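Local coordinates for protein DNA ligase (Archaeoglobus fulgidus, PDB 3GDE) that probably seals nicks in double-stranded DNA during replication, recombination and repair, using ATP and magnesium and passing through an adenylated enzyme intermediate, at residues I297-V302 with D341-D346. Sequence-based numbering, arbitrary orientation.
Sequences ILDGEV and DILYHD
I297 carries its CG1 branch anti to its own carbonyl carbon (chi1 -67°), and Y344 holds its ring anti to its backbone N (chi1 -170°); together these settings lay CD1 of I297 against CB of Y344 at 3.4 Å, with the first ring carbon just beyond. The other branch of I297, CG2, meets CG of L343 at 4.2 Å, the two side chains crossing at about a right angle. The register slips by one residue between I297 and L298, a classic beta bulge in this antiparallel pairing: O of I297 takes a nearly straight bond from N of L343 (2.8 Å, 175° at the hydrogen) and a weak one from N of Y344, while N of I297 donates to O of Y344. Shortening I297 to an alanine removes both branches, and L343 CG and the Y344 ring would probably lose their apolar neighbours, opening a gap beside the bulge, though the CB atoms of I297 and Y344 would still touch. Past the bulge the register is regular. L298 and I342 form a non-hydrogen-bonded pair on the face opposite the side chains of I297, Y344, D299 and D341, CD2 of L298 lying 3.7 Å from CG1 of I342, and L361 of helix 354-364 packs on both. D299 and D341 then make a hydrogen-bonded pair, N of each donating to O of the other, their CB atoms 3.8 Å apart. Their carboxylates diverge to separate cations: D299 to R257, a predicted ATP-binding residue, with Y409 as a second partner, and D341 to R357, while OD1 of D341 also accepts a hydrogen bond from N of I342. Within this adenylation domain, these two salt bridges probably offset the repulsion between the neighbouring buried carboxylates, and that of D299 probably helps position R257 for the nucleotide.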
loop_
_atom_site.group_PDB
_atom_site.type_symbol
_atom_site.label_atom_id
_atom_site.label_comp_id
_atom_site.label_asym_id
_atom_site.label_seq_id
_atom_site.Cartn_x
_atom_site.Cartn_y
_atom_site.Cartn_z
ATOM N N ILE A 297 10.747 -10.626 16.119
ATOM C CA ILE A 297 9.823 -9.885 15.275
ATOM C C ILE A 297 8.435 -10.404 15.616
ATOM O O ILE A 297 8.139 -11.589 15.455
ATOM C CB ILE A 297 10.137 -10.035 13.772
ATOM C CG1 ILE A 297 11.467 -9.370 13.461
ATOM C CG2 ILE A 297 9.004 -9.424 12.920
ATOM C CD1 ILE A 297 12.134 -9.880 12.225
ATOM N N LEU A 298 7.606 -9.500 16.118
ATOM C CA LEU A 298 6.292 -9.864 16.642
ATOM C C LEU A 298 5.161 -9.300 15.798
ATOM O O LEU A 298 5.265 -8.185 15.290
ATOM C CB LEU A 298 6.137 -9.343 18.081
ATOM C CG LEU A 298 7.154 -9.763 19.144
ATOM C CD1 LEU A 298 6.794 -9.141 20.485
ATOM C CD2 LEU A 298 7.249 -11.273 19.270
ATOM N N ASP A 299 4.089 -10.078 15.680
ATOM C CA ASP A 299 2.813 -9.614 15.145
ATOM C C ASP A 299 1.866 -9.226 16.281
ATOM O O ASP A 299 1.640 -10.006 17.203
ATOM C CB ASP A 299 2.159 -10.713 14.298
ATOM C CG ASP A 299 2.202 -10.426 12.801
ATOM O OD1 ASP A 299 3.097 -9.666 12.322
ATOM O OD2 ASP A 299 1.320 -10.976 12.097
ATOM N N GLY A 300 1.298 -8.026 16.194
ATOM C CA GLY A 300 0.411 -7.528 17.231
ATOM C C GLY A 300 -0.699 -6.579 16.805
ATOM O O GLY A 300 -0.803 -6.172 15.651
ATOM N N GLU A 301 -1.536 -6.230 17.773
ATOM C CA GLU A 301 -2.555 -5.223 17.584
ATOM C C GLU A 301 -2.327 -4.079 18.567
ATOM O O GLU A 301 -2.175 -4.299 19.776
ATOM C CB GLU A 301 -3.933 -5.843 17.790
ATOM C CG GLU A 301 -5.042 -5.137 17.051
ATOM C CD GLU A 301 -5.167 -5.549 15.592
ATOM O OE1 GLU A 301 -5.788 -4.777 14.827
ATOM O OE2 GLU A 301 -4.680 -6.626 15.197
ATOM N N VAL A 302 -2.281 -2.860 18.043
ATOM C CA VAL A 302 -2.225 -1.669 18.891
ATOM C C VAL A 302 -3.644 -1.113 19.063
ATOM O O VAL A 302 -4.369 -0.907 18.077
ATOM C CB VAL A 302 -1.264 -0.606 18.313
ATOM C CG1 VAL A 302 -1.366 0.701 19.076
ATOM C CG2 VAL A 302 0.158 -1.114 18.377
ATOM N N ASP A 341 1.420 -13.180 17.677
ATOM C CA ASP A 341 2.333 -14.042 16.936
ATOM C C ASP A 341 3.785 -13.553 16.910
ATOM O O ASP A 341 4.085 -12.411 17.257
ATOM C CB ASP A 341 1.819 -14.289 15.509
ATOM C CG ASP A 341 1.949 -15.740 15.091
ATOM O OD1 ASP A 341 2.926 -16.407 15.499
ATOM O OD2 ASP A 341 1.072 -16.219 14.354
ATOM N N ILE A 342 4.670 -14.447 16.491
ATOM C CA ILE A 342 6.107 -14.198 16.444
ATOM C C ILE A 342 6.658 -14.840 15.165
ATOM O O ILE A 342 6.331 -15.984 14.842
ATOM C CB ILE A 342 6.806 -14.723 17.744
ATOM C CG1 ILE A 342 8.327 -14.491 17.709
ATOM C CG2 ILE A 342 6.421 -16.203 18.032
ATOM C CD1 ILE A 342 9.003 -14.701 19.052
ATOM N N LEU A 343 7.461 -14.086 14.419
ATOM C CA LEU A 343 7.924 -14.529 13.097
ATOM C C LEU A 343 9.420 -14.803 13.143
ATOM O O LEU A 343 9.968 -15.546 12.326
ATOM C CB LEU A 343 7.630 -13.485 12.009
ATOM C CG LEU A 343 6.394 -12.559 11.984
ATOM C CD1 LEU A 343 6.155 -12.054 10.554
ATOM C CD2 LEU A 343 5.123 -13.177 12.542
ATOM N N TYR A 344 10.068 -14.184 14.119
ATOM C CA TYR A 344 11.501 -14.244 14.255
ATOM C C TYR A 344 11.848 -14.309 15.726
ATOM O O TYR A 344 11.375 -13.507 16.525
ATOM C CB TYR A 344 12.125 -13.015 13.615
ATOM C CG TYR A 344 13.623 -13.061 13.484
ATOM C CD1 TYR A 344 14.448 -12.688 14.551
ATOM C CD2 TYR A 344 14.224 -13.466 12.285
ATOM C CE1 TYR A 344 15.834 -12.723 14.434
ATOM C CE2 TYR A 344 15.622 -13.492 12.150
ATOM C CZ TYR A 344 16.413 -13.120 13.233
ATOM O OH TYR A 344 17.781 -13.151 13.124
ATOM N N HIS A 345 12.665 -15.290 16.069
ATOM C CA HIS A 345 13.150 -15.471 17.426
ATOM C C HIS A 345 14.546 -16.058 17.291
ATOM O O HIS A 345 14.718 -17.282 17.193
ATOM C CB HIS A 345 12.214 -16.392 18.206
ATOM C CG HIS A 345 12.730 -16.782 19.554
ATOM N ND1 HIS A 345 13.416 -17.957 19.776
ATOM C CD2 HIS A 345 12.664 -16.152 20.750
ATOM C CE1 HIS A 345 13.748 -18.034 21.053
ATOM N NE2 HIS A 345 13.303 -16.951 21.666
ATOM N N ASP A 346 15.526 -15.157 17.251
ATOM C CA ASP A 346 16.896 -15.457 16.817
ATOM C C ASP A 346 16.936 -16.434 15.631
ATOM O O ASP A 346 17.464 -17.550 15.716
ATOM C CB ASP A 346 17.765 -15.896 18.002
ATOM C CG ASP A 346 17.963 -14.773 19.012
ATOM O OD1 ASP A 346 18.470 -13.694 18.608
ATOM O OD2 ASP A 346 17.601 -14.960 20.199
#